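Local coordinates for protein Rho guanine nucleotide exchange factor 11 (Homo sapiens, PDB 5JHH) that probably activates Rho-family GTPases by promoting the exchange of bound GDP for GTP, using a catalytic DH domain joined to a PH domain, at residues A[347-351]-A[352-356]; A[274-278]-A[279-283]; A[284-288]-A[289-293]. One frame throughout, in Å; residues are numbered along the deposited sequence.

Contact 1: residues A[347-351]-A[352-356]; sequences LVALT and SSDKN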
ATOM      1  N   LEU A 347      -6.322 -22.097 -18.347  1.00 42.21           N
ATOM      2  CA  LEU A 347      -5.747 -21.737 -17.064  1.00 35.38           C
ATOM      3  C   LEU A 347      -6.824 -21.261 -16.129  1.00 34.78           C
ATOM      4  O   LEU A 347      -7.781 -20.571 -16.556  1.00 33.42           O
ATOM      5  CB  LEU A 347      -4.662 -20.692 -17.264  1.00 35.03           C
ATOM      6  CG  LEU A 347      -3.423 -21.260 -17.961  1.00 37.34           C
ATOM      7  CD1 LEU A 347      -2.497 -20.124 -18.331  1.00 39.96           C
ATOM      8  CD2 LEU A 347      -2.673 -22.258 -17.090  1.00 38.28           C
ATOM      9  N   VAL A 348      -6.684 -21.627 -14.850  1.00 35.23           N
ATOM     10  CA  VAL A 348      -7.698 -21.282 -13.833  1.00 38.88           C
ATOM     11  C   VAL A 348      -7.058 -20.518 -12.658  1.00 37.41           C
ATOM     12  O   VAL A 348      -6.114 -20.978 -12.037  1.00 33.95           O
ATOM     13  CB  VAL A 348      -8.461 -22.539 -13.309  1.00 41.96           C
ATOM     14  CG1 VAL A 348      -9.751 -22.158 -12.561  1.00 43.07           C
ATOM     15  CG2 VAL A 348      -8.802 -23.464 -14.452  1.00 41.89           C
ATOM     16  N   ALA A 349      -7.621 -19.349 -12.394  1.00 40.34           N
ATOM     17  CA  ALA A 349      -7.182 -18.418 -11.363  1.00 39.36           C
ATOM     18  C   ALA A 349      -7.987 -18.656 -10.098  1.00 40.08           C
ATOM     19  O   ALA A 349      -8.973 -19.379 -10.107  1.00 38.14           O
ATOM     20  CB  ALA A 349      -7.409 -16.996 -11.853  1.00 39.19           C
ATOM     21  N   LEU A 350      -7.592 -18.005  -9.015  1.00 43.13           N
ATOM     22  CA  LEU A 350      -8.191 -18.292  -7.707  1.00 42.70           C
ATOM     23  C   LEU A 350      -9.585 -17.745  -7.627  1.00 36.10           C
ATOM     24  O   LEU A 350     -10.408 -18.302  -6.969  1.00 38.39           O
ATOM     25  CB  LEU A 350      -7.361 -17.695  -6.562  1.00 43.38           C
ATOM     26  CG  LEU A 350      -5.865 -18.024  -6.491  1.00 47.68           C
ATOM     27  CD1 LEU A 350      -5.105 -16.901  -5.762  1.00 50.32           C
ATOM     28  CD2 LEU A 350      -5.584 -19.399  -5.878  1.00 45.30           C
ATOM     29  N   THR A 351      -9.839 -16.622  -8.267  1.00 36.75           N
ATOM     30  CA  THR A 351     -11.158 -16.021  -8.207  1.00 34.50           C
ATOM     31  C   THR A 351     -11.481 -15.354  -9.522  1.00 32.81           C
ATOM     32  O   THR A 351     -10.639 -15.232 -10.392  1.00 30.63           O
ATOM     33  CB  THR A 351     -11.230 -14.951  -7.086  1.00 38.41           C
ATOM     34  OG1 THR A 351     -10.349 -13.855  -7.382  1.00 34.78           O
ATOM     35  CG2 THR A 351     -10.837 -15.570  -5.693  1.00 38.39           C
ATOM     36  N   SER A 352     -12.697 -14.852  -9.640  1.00 33.61           N
ATOM     37  CA  SER A 352     -13.047 -14.123 -10.812  1.00 37.53           C
ATOM     38  C   SER A 352     -12.168 -12.877 -10.899  1.00 38.85           C
ATOM     39  O   SER A 352     -11.637 -12.576 -11.976  1.00 38.70           O
ATOM     40  CB  SER A 352     -14.532 -13.772 -10.812  1.00 36.38           C
ATOM     41  OG  SER A 352     -14.841 -12.837  -9.813  1.00 36.22           O
ATOM     42  N   SER A 353     -11.965 -12.211  -9.756  1.00 35.24           N
ATOM     43  CA  SER A 353     -11.125 -10.983  -9.686  1.00 41.02           C
ATOM     44  C   SER A 353      -9.722 -11.237 -10.183  1.00 36.30           C
ATOM     45  O   SER A 353      -9.200 -10.499 -11.012  1.00 37.12           O
ATOM     46  CB  SER A 353     -11.039 -10.410  -8.266  1.00 39.48           C
ATOM     47  OG  SER A 353     -10.070  -9.369  -8.192  1.00 34.80           O
ATOM     48  N   ASP A 354      -9.144 -12.322  -9.702  1.00 36.15           N
ATOM     49  CA  ASP A 354      -7.832 -12.698 -10.112  1.00 35.78           C
ATOM     50  C   ASP A 354      -7.729 -12.949 -11.588  1.00 37.65           C
ATOM     51  O   ASP A 354      -6.686 -12.700 -12.217  1.00 33.30           O
ATOM     52  CB  ASP A 354      -7.403 -13.938  -9.392  1.00 40.98           C
ATOM     53  CG  ASP A 354      -6.080 -13.746  -8.710  1.00 57.79           C
ATOM     54  OD1 ASP A 354      -6.015 -12.917  -7.714  1.00 51.21           O
ATOM     55  OD2 ASP A 354      -5.114 -14.363  -9.246  1.00 59.10           O
ATOM     56  N   LYS A 355      -8.786 -13.556 -12.110  1.00 38.92           N
ATOM     57  CA  LYS A 355      -8.853 -13.851 -13.507  1.00 37.27           C
ATOM     58  C   LYS A 355      -8.948 -12.547 -14.301  1.00 39.96           C
ATOM     59  O   LYS A 355      -8.223 -12.392 -15.284  1.00 31.75           O
ATOM     60  CB  LYS A 355     -10.004 -14.791 -13.788  1.00 40.55           C
ATOM     61  CG  LYS A 355     -10.150 -15.191 -15.252  1.00 41.31           C
ATOM     62  CD  LYS A 355     -11.343 -14.477 -15.839  1.00 40.94           C
ATOM     63  CE  LYS A 355     -11.091 -14.102 -17.280  1.00 44.42           C
ATOM     64  NZ  LYS A 355     -12.204 -13.215 -17.725  1.00 46.25           N
ATOM     65  N   ASN A 356      -9.795 -11.606 -13.867  1.00 36.69           N
ATOM     66  CA  ASN A 356      -9.755 -10.285 -14.447  1.00 37.87           C
ATOM     67  C   ASN A 356      -8.348  -9.670 -14.439  1.00 37.87           C
ATOM     68  O   ASN A 356      -7.913  -9.127 -15.435  1.00 33.91           O
ATOM     69  CB  ASN A 356     -10.732  -9.331 -13.762  1.00 40.19           C
ATOM     70  CG  ASN A 356     -12.176  -9.817 -13.815  1.00 41.46           C
ATOM     71  OD1 ASN A 356     -13.004  -9.372 -13.019  1.00 43.50           O
ATOM     72  ND2 ASN A 356     -12.489 -10.713 -14.744  1.00 39.03           N
TER

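Contact 2: residues A[274-278]-A[279-283]; sequences VLLLE and DLLVL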
ATOM      1  N   VAL A 274       3.071 -19.252 -11.966  1.00 39.78           N
ATOM      2  CA  VAL A 274       3.380 -18.711 -13.277  1.00 36.19           C
ATOM      3  C   VAL A 274       3.878 -17.277 -13.282  1.00 34.94           C
ATOM      4  O   VAL A 274       3.357 -16.418 -12.575  1.00 33.40           O
ATOM      5  CB  VAL A 274       2.276 -19.032 -14.327  1.00 37.16           C
ATOM      6  CG1 VAL A 274       1.096 -19.766 -13.718  1.00 41.45           C
ATOM      7  CG2 VAL A 274       1.851 -17.816 -15.110  1.00 40.34           C
ATOM      8  N   LEU A 275       4.915 -17.042 -14.086  1.00 30.91           N
ATOM      9  CA  LEU A 275       5.501 -15.733 -14.218  1.00 30.29           C
ATOM     10  C   LEU A 275       5.081 -15.119 -15.504  1.00 32.99           C
ATOM     11  O   LEU A 275       5.276 -15.716 -16.534  1.00 35.93           O
ATOM     12  CB  LEU A 275       7.004 -15.800 -14.259  1.00 31.22           C
ATOM     13  CG  LEU A 275       7.679 -16.606 -13.162  1.00 35.82           C
ATOM     14  CD1 LEU A 275       9.180 -16.397 -13.268  1.00 34.43           C
ATOM     15  CD2 LEU A 275       7.139 -16.243 -11.777  1.00 39.08           C
ATOM     16  N   LEU A 276       4.551 -13.904 -15.460  1.00 29.36           N
ATOM     17  CA  LEU A 276       4.331 -13.135 -16.650  1.00 30.26           C
ATOM     18  C   LEU A 276       5.479 -12.140 -16.803  1.00 31.58           C
ATOM     19  O   LEU A 276       5.538 -11.151 -16.107  1.00 31.89           O
ATOM     20  CB  LEU A 276       2.988 -12.415 -16.590  1.00 30.24           C
ATOM     21  CG  LEU A 276       2.791 -11.404 -17.704  1.00 33.47           C
ATOM     22  CD1 LEU A 276       3.101 -12.007 -19.068  1.00 34.47           C
ATOM     23  CD2 LEU A 276       1.388 -10.840 -17.668  1.00 33.37           C
ATOM     24  N   LEU A 277       6.386 -12.432 -17.724  1.00 33.08           N
ATOM     25  CA  LEU A 277       7.474 -11.536 -18.048  1.00 33.45           C
ATOM     26  C   LEU A 277       7.096 -10.634 -19.231  1.00 35.43           C
ATOM     27  O   LEU A 277       5.961 -10.644 -19.697  1.00 37.91           O
ATOM     28  CB  LEU A 277       8.711 -12.332 -18.370  1.00 32.23           C
ATOM     29  CG  LEU A 277       8.967 -13.477 -17.396  1.00 33.73           C
ATOM     30  CD1 LEU A 277      10.319 -14.101 -17.690  1.00 34.60           C
ATOM     31  CD2 LEU A 277       8.894 -13.046 -15.940  1.00 35.60           C
ATOM     32  N   GLU A 278       8.027  -9.828 -19.685  1.00 33.28           N
ATOM     33  CA  GLU A 278       7.725  -8.884 -20.733  1.00 41.89           C
ATOM     34  C   GLU A 278       7.429  -9.589 -22.061  1.00 42.90           C
ATOM     35  O   GLU A 278       6.533  -9.193 -22.836  1.00 38.20           O
ATOM     36  CB  GLU A 278       8.913  -7.982 -20.931  1.00 44.76           C
ATOM     37  CG  GLU A 278       8.925  -6.828 -19.974  1.00 52.98           C
ATOM     38  CD  GLU A 278      10.008  -5.831 -20.346  1.00 64.21           C
ATOM     39  OE1 GLU A 278      11.109  -6.289 -20.784  1.00 61.58           O
ATOM     40  OE2 GLU A 278       9.743  -4.608 -20.193  1.00 60.71           O
ATOM     41  N   ASP A 279       8.180 -10.648 -22.308  1.00 38.19           N
ATOM     42  CA  ASP A 279       8.163 -11.276 -23.621  1.00 45.41           C
ATOM     43  C   ASP A 279       7.631 -12.709 -23.563  1.00 41.43           C
ATOM     44  O   ASP A 279       7.235 -13.248 -24.585  1.00 46.32           O
ATOM     45  CB  ASP A 279       9.576 -11.233 -24.194  1.00 42.57           C
ATOM     46  CG  ASP A 279      10.626 -11.809 -23.221  1.00 46.61           C
ATOM     47  OD1 ASP A 279      10.329 -12.138 -22.046  1.00 52.53           O
ATOM     48  OD2 ASP A 279      11.780 -11.953 -23.630  1.00 57.83           O
ATOM     49  N   LEU A 280       7.611 -13.293 -22.361  1.00 41.68           N
ATOM     50  CA  LEU A 280       7.268 -14.704 -22.142  1.00 45.21           C
ATOM     51  C   LEU A 280       6.314 -14.885 -20.978  1.00 42.48           C
ATOM     52  O   LEU A 280       6.407 -14.173 -19.997  1.00 44.70           O
ATOM     53  CB  LEU A 280       8.521 -15.533 -21.817  1.00 49.52           C
ATOM     54  CG  LEU A 280       9.671 -15.374 -22.812  1.00 53.82           C
ATOM     55  CD1 LEU A 280      10.937 -16.039 -22.318  1.00 52.30           C
ATOM     56  CD2 LEU A 280       9.242 -15.907 -24.172  1.00 54.97           C
ATOM     57  N   LEU A 281       5.429 -15.871 -21.100  1.00 38.48           N
ATOM     58  CA  LEU A 281       4.718 -16.473 -19.977  1.00 40.50           C
ATOM     59  C   LEU A 281       5.396 -17.795 -19.613  1.00 40.93           C
ATOM     60  O   LEU A 281       5.577 -18.631 -20.485  1.00 45.05           O
ATOM     61  CB  LEU A 281       3.286 -16.763 -20.375  1.00 39.76           C
ATOM     62  CG  LEU A 281       2.362 -17.284 -19.273  1.00 41.23           C
ATOM     63  CD1 LEU A 281       2.100 -16.158 -18.286  1.00 39.73           C
ATOM     64  CD2 LEU A 281       1.041 -17.821 -19.845  1.00 42.13           C
ATOM     65  N   VAL A 282       5.794 -17.987 -18.352  1.00 42.63           N
ATOM     66  CA  VAL A 282       6.550 -19.191 -17.982  1.00 44.59           C
ATOM     67  C   VAL A 282       5.804 -19.961 -16.908  1.00 47.66           C
ATOM     68  O   VAL A 282       5.356 -19.392 -15.908  1.00 45.19           O
ATOM     69  CB  VAL A 282       8.061 -18.958 -17.638  1.00 45.41           C
ATOM     70  CG1 VAL A 282       8.566 -17.594 -18.058  1.00 40.04           C
ATOM     71  CG2 VAL A 282       8.375 -19.208 -16.191  1.00 48.42           C
ATOM     72  N   LEU A 283       5.623 -21.256 -17.172  1.00 49.54           N
ATOM     73  CA  LEU A 283       4.825 -22.128 -16.327  1.00 48.21           C
ATOM     74  C   LEU A 283       5.744 -23.018 -15.494  1.00 51.68           C
ATOM     75  O   LEU A 283       6.578 -23.762 -16.029  1.00 51.44           O
ATOM     76  CB  LEU A 283       3.903 -22.982 -17.177  1.00 51.16           C
ATOM     77  CG  LEU A 283       3.089 -22.233 -18.226  1.00 50.43           C
ATOM     78  CD1 LEU A 283       2.433 -23.205 -19.191  1.00 51.93           C
ATOM     79  CD2 LEU A 283       2.033 -21.373 -17.566  1.00 48.17           C
TER

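Contact 3: residues A[284-288]-A[289-293]; sequences LQKQD and EKLLL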
ATOM      1  N   LEU A 284       5.630 -22.897 -14.177  1.00 47.99           N
ATOM      2  CA  LEU A 284       6.542 -23.577 -13.305  1.00 45.40           C
ATOM      3  C   LEU A 284       5.758 -24.460 -12.394  1.00 44.97           C
ATOM      4  O   LEU A 284       4.614 -24.150 -12.026  1.00 37.33           O
ATOM      5  CB  LEU A 284       7.359 -22.585 -12.494  1.00 47.46           C
ATOM      6  CG  LEU A 284       8.294 -21.662 -13.267  1.00 50.87           C
ATOM      7  CD1 LEU A 284       8.906 -20.617 -12.342  1.00 48.93           C
ATOM      8  CD2 LEU A 284       9.391 -22.463 -13.944  1.00 51.83           C
ATOM      9  N   GLN A 285       6.397 -25.569 -12.042  1.00 47.93           N
ATOM     10  CA  GLN A 285       5.872 -26.477 -11.056  1.00 55.06           C
ATOM     11  C   GLN A 285       6.660 -26.336  -9.774  1.00 50.45           C
ATOM     12  O   GLN A 285       7.886 -26.338  -9.793  1.00 46.28           O
ATOM     13  CB  GLN A 285       6.004 -27.893 -11.581  1.00 63.53           C
ATOM     14  CG  GLN A 285       4.937 -28.833 -11.084  1.00 65.57           C
ATOM     15  CD  GLN A 285       5.018 -30.162 -11.789  1.00 65.35           C
ATOM     16  OE1 GLN A 285       5.811 -30.341 -12.721  1.00 61.58           O
ATOM     17  NE2 GLN A 285       4.209 -31.103 -11.347  1.00 66.54           N
ATOM     18  N   LYS A 286       5.957 -26.176  -8.664  1.00 51.31           N
ATOM     19  CA  LYS A 286       6.612 -26.092  -7.377  1.00 56.81           C
ATOM     20  C   LYS A 286       6.933 -27.534  -7.006  1.00 61.30           C
ATOM     21  O   LYS A 286       6.116 -28.420  -7.215  1.00 64.07           O
ATOM     22  CB  LYS A 286       5.719 -25.438  -6.307  1.00 57.22           C
ATOM     23  CG  LYS A 286       5.558 -23.922  -6.421  1.00 63.30           C
ATOM     24  CD  LYS A 286       5.818 -23.168  -5.100  1.00 70.89           C
ATOM     25  CE  LYS A 286       5.087 -21.805  -5.034  1.00 80.74           C
ATOM     26  NZ  LYS A 286       5.877 -20.617  -4.554  1.00 75.27           N
ATOM     27  N   GLN A 287       8.128 -27.769  -6.484  1.00 59.36           N
ATOM     28  CA  GLN A 287       8.602 -29.111  -6.209  1.00 61.39           C
ATOM     29  C   GLN A 287       9.619 -28.960  -5.121  1.00 55.85           C
ATOM     30  O   GLN A 287      10.799 -28.703  -5.395  1.00 47.93           O
ATOM     31  CB  GLN A 287       9.231 -29.691  -7.477  1.00 72.44           C
ATOM     32  CG  GLN A 287      10.383 -30.666  -7.292  1.00 79.70           C
ATOM     33  CD  GLN A 287       9.924 -32.094  -7.195  1.00 83.16           C
ATOM     34  OE1 GLN A 287       9.796 -32.631  -6.097  1.00 93.95           O
ATOM     35  NE2 GLN A 287       9.663 -32.719  -8.341  1.00 84.19           N
ATOM     36  N   ASP A 288       9.136 -29.077  -3.888  1.00 58.50           N
ATOM     37  CA  ASP A 288       9.866 -28.611  -2.715  1.00 63.44           C
ATOM     38  C   ASP A 288      10.166 -27.134  -2.897  1.00 63.43           C
ATOM     39  O   ASP A 288       9.242 -26.318  -2.976  1.00 50.19           O
ATOM     40  CB  ASP A 288      11.162 -29.424  -2.469  1.00 67.62           C
ATOM     41  CG  ASP A 288      10.909 -30.737  -1.729  1.00 68.31           C
ATOM     42  OD1 ASP A 288       9.735 -31.055  -1.436  1.00 65.06           O
ATOM     43  OD2 ASP A 288      11.891 -31.449  -1.439  1.00 64.79           O
ATOM     44  N   GLU A 289      11.448 -26.804  -2.999  1.00 59.39           N
ATOM     45  CA  GLU A 289      11.859 -25.440  -3.059  1.00 65.40           C
ATOM     46  C   GLU A 289      12.378 -25.180  -4.445  1.00 62.58           C
ATOM     47  O   GLU A 289      13.005 -24.165  -4.695  1.00 61.07           O
ATOM     48  CB  GLU A 289      12.943 -25.154  -2.007  1.00 68.56           C
ATOM     49  CG  GLU A 289      12.838 -23.754  -1.396  1.00 79.02           C
ATOM     50  CD  GLU A 289      11.564 -23.536  -0.570  1.00 90.21           C
ATOM     51  OE1 GLU A 289      11.397 -24.247   0.450  1.00 95.58           O
ATOM     52  OE2 GLU A 289      10.734 -22.647  -0.925  1.00 81.95           O
ATOM     53  N   LYS A 290      12.129 -26.100  -5.360  1.00 61.37           N
ATOM     54  CA  LYS A 290      12.654 -25.935  -6.696  1.00 60.18           C
ATOM     55  C   LYS A 290      11.518 -25.554  -7.629  1.00 50.68           C
ATOM     56  O   LYS A 290      10.347 -25.775  -7.322  1.00 41.48           O
ATOM     57  CB  LYS A 290      13.423 -27.184  -7.139  1.00 67.78           C
ATOM     58  CG  LYS A 290      14.661 -27.463  -6.258  1.00 74.82           C
ATOM     59  CD  LYS A 290      15.972 -27.539  -7.051  1.00 76.94           C
ATOM     60  CE  LYS A 290      16.781 -26.237  -7.059  1.00 79.63           C
ATOM     61  NZ  LYS A 290      17.436 -25.952  -8.385  1.00 80.04           N
ATOM     62  N   LEU A 291      11.882 -24.868  -8.708  1.00 47.09           N
ATOM     63  CA  LEU A 291      10.924 -24.390  -9.710  1.00 48.61           C
ATOM     64  C   LEU A 291      11.277 -25.092 -10.996  1.00 46.24           C
ATOM     65  O   LEU A 291      12.314 -24.809 -11.621  1.00 43.08           O
ATOM     66  CB  LEU A 291      11.008 -22.861  -9.919  1.00 45.48           C
ATOM     67  CG  LEU A 291      10.705 -22.006  -8.687  1.00 43.55           C
ATOM     68  CD1 LEU A 291      11.066 -20.547  -8.916  1.00 42.87           C
ATOM     69  CD2 LEU A 291       9.263 -22.156  -8.246  1.00 42.71           C
ATOM     70  N   LEU A 292      10.410 -26.024 -11.370  1.00 47.46           N
ATOM     71  CA  LEU A 292      10.699 -26.935 -12.444  1.00 48.83           C
ATOM     72  C   LEU A 292      10.124 -26.427 -13.725  1.00 46.79           C
ATOM     73  O   LEU A 292       8.895 -26.305 -13.867  1.00 40.73           O
ATOM     74  CB  LEU A 292      10.070 -28.288 -12.164  1.00 54.17           C
ATOM     75  CG  LEU A 292      10.637 -29.078 -11.001  1.00 58.39           C
ATOM     76  CD1 LEU A 292      10.067 -30.487 -11.119  1.00 63.80           C
ATOM     77  CD2 LEU A 292      12.169 -29.076 -10.996  1.00 61.19           C
ATOM     78  N   LEU A 293      11.015 -26.168 -14.668  1.00 46.71           N
ATOM     79  CA  LEU A 293      10.609 -25.897 -16.026  1.00 54.51           C
ATOM     80  C   LEU A 293      10.623 -27.238 -16.773  1.00 64.24           C
ATOM     81  O   LEU A 293      11.687 -27.880 -16.877  1.00 73.49           O
ATOM     82  CB  LEU A 293      11.589 -24.900 -16.631  1.00 59.52           C
ATOM     83  CG  LEU A 293      11.104 -24.009 -17.763  1.00 59.65           C
ATOM     84  CD1 LEU A 293       9.789 -23.346 -17.415  1.00 59.99           C
ATOM     85  CD2 LEU A 293      12.159 -22.963 -18.105  1.00 58.48           C
TER

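Contact 1: residues A[347-351]-A[352-356]
Thr351 caps the helix that begins at Ser352, and its hydroxyl is the capping acceptor: Thr351 OG1 accepts from Asp354 N at 3.0 Å, nearly straight at 167°. A second bond runs beside it, from Lys355 N to Thr351 O at 3.0 Å, and is the first full helical bond. The cap depends on the first torsion of Thr351 (chi1 65°), which sets OG1 between the backbone N and the carbonyl carbon and turns it toward the amide of Asp354. Beside the cap, Ala349 CB lies 3.7 Å from Lys355 N and 3.9 Å from Lys355 CB, which seats the first turn against the residues leading into it. Further out, Ala349 packs on Leu260, Lys355 NZ hydrogen-bonds Ser323 OG, and Ser353 OG bonds to the backbone of a neighbouring chain of another protein. With a valine in place of Thr351, Asp354 N would probably be left without its capping acceptor and the first turn would be less firmly fixed. The chemistry is that of a classical N-cap: one side-chain oxygen serves an early helical amide, while the carbonyl of the same residue starts the regular bonding of the C-terminal PH helix.

Contact 2: residues A[274-278]-A[279-283]
The peptide groups of Leu275 and Val282 face one another across an antiparallel beta hairpin of the PH domain, each amide bonding in the plane of the other's carbonyl: Leu275 N to Val282 O and Val282 N to Leu275 O, both at 3.0 Å. Leu275 and Val282 stand on one face of the hairpin; Val274, Leu276, Leu281 and Leu283 on the other. Both outer backbone edges are bonded too, Leu276 to Ile255 and His256 of strand 254-263, Leu281 to Leu314 of strand 313-315. Toward the turn, Leu277 N reaches Leu280 O at 2.9 Å. On the first face Val282 divides its methyls, CG2 meeting Leu275 CG at 4.1 Å and CG1 meeting Leu277 CD1 at 3.9 Å. The opposite face looks to the C-terminal helix 352-368, where Val274 packs on Trp358 and Leu276 on Leu361, as expected of the helix that plugs a PH barrel. At the turn, Asp279 OD2 forms a salt bridge with Arg252 NH1. On the helix-facing side, Leu281 holds CG anti to its own amide nitrogen (chi1 -175°), which directs its branch across to the neighbouring strand. Leu281 CD1 touches Leu276 CB at 4.2 Å. Closer still, Leu281 CD1 lies 3.6 Å from Val274 CG2.

Contact 3: residues A[284-288]-A[289-293]
Leu284 spreads its two methyls over two partners across a tight hairpin: Leu284 CD1 rests 3.9 Å from Leu291 CB, and Leu284 CD2 comes to 3.6 Å from Leu293 CD1. The three leucines make an apolar patch that extends into the domain, for Leu284 also touches Leu228, Leu291 packs against Tyr224 of helix 189-227, and Leu293 meets Leu247 and Pro312.

Leu292, the second main contributor, works on the face it shares with Gln285 and Gln287. Its CG lies anti to the carbonyl carbon (chi1 -67°), and the branch reaches toward the turn, where Leu292 CD1 comes to 3.8 Å from Gln287 CB and 3.6 Å from Gln287 NE2. The bend at chi2 of Gln287 sets the NE2 edge of the amide against the leucine methyl, which lies close to the amide plane, although a crystal neighbour also touches this glutamine and may influence its pose. Gln285 offers the same leucine only its aliphatic root, Gln285 CB to Leu292 CB at 4.1 Å.

The backbone fixes this register. Leu292 N bonds Gln285 O at 3.0 Å and 174°, Gln285 N returns a bond to Leu292 O, and Gln287 and Lys290 exchange another pair. Of these last two, Lys290 N to Gln287 O (2.9 Å) closes the turn. Asp288 takes the positive phi (57°) that the first turn corner requires. Such a two-residue beta hairpin closed by a type II' turn is a standard connection between successive strands, here in the PH domain sheet.

All three contacts lie in the PH domain and reach one sheet. Contacts 2 and 3 are successive hairpins sharing strand 280-287; their centres are 15 Å apart and they touch, Leu283 O lying 3.5 Å from Leu293 CD1. Contact 1 starts the helix 352-368 that the hairpin of contact 2 packs against; the centres of contacts 1 and 2 are 16 Å apart and their nearest atoms about 4 Å, so the two do not touch. Contact 3 is more remote, its centre 21 Å from that of contact 1, and sits against the long helix 189-227. A glycerol, probably from crystallisation, lies about 4 Å from the side chain of Asp354 in contact 1.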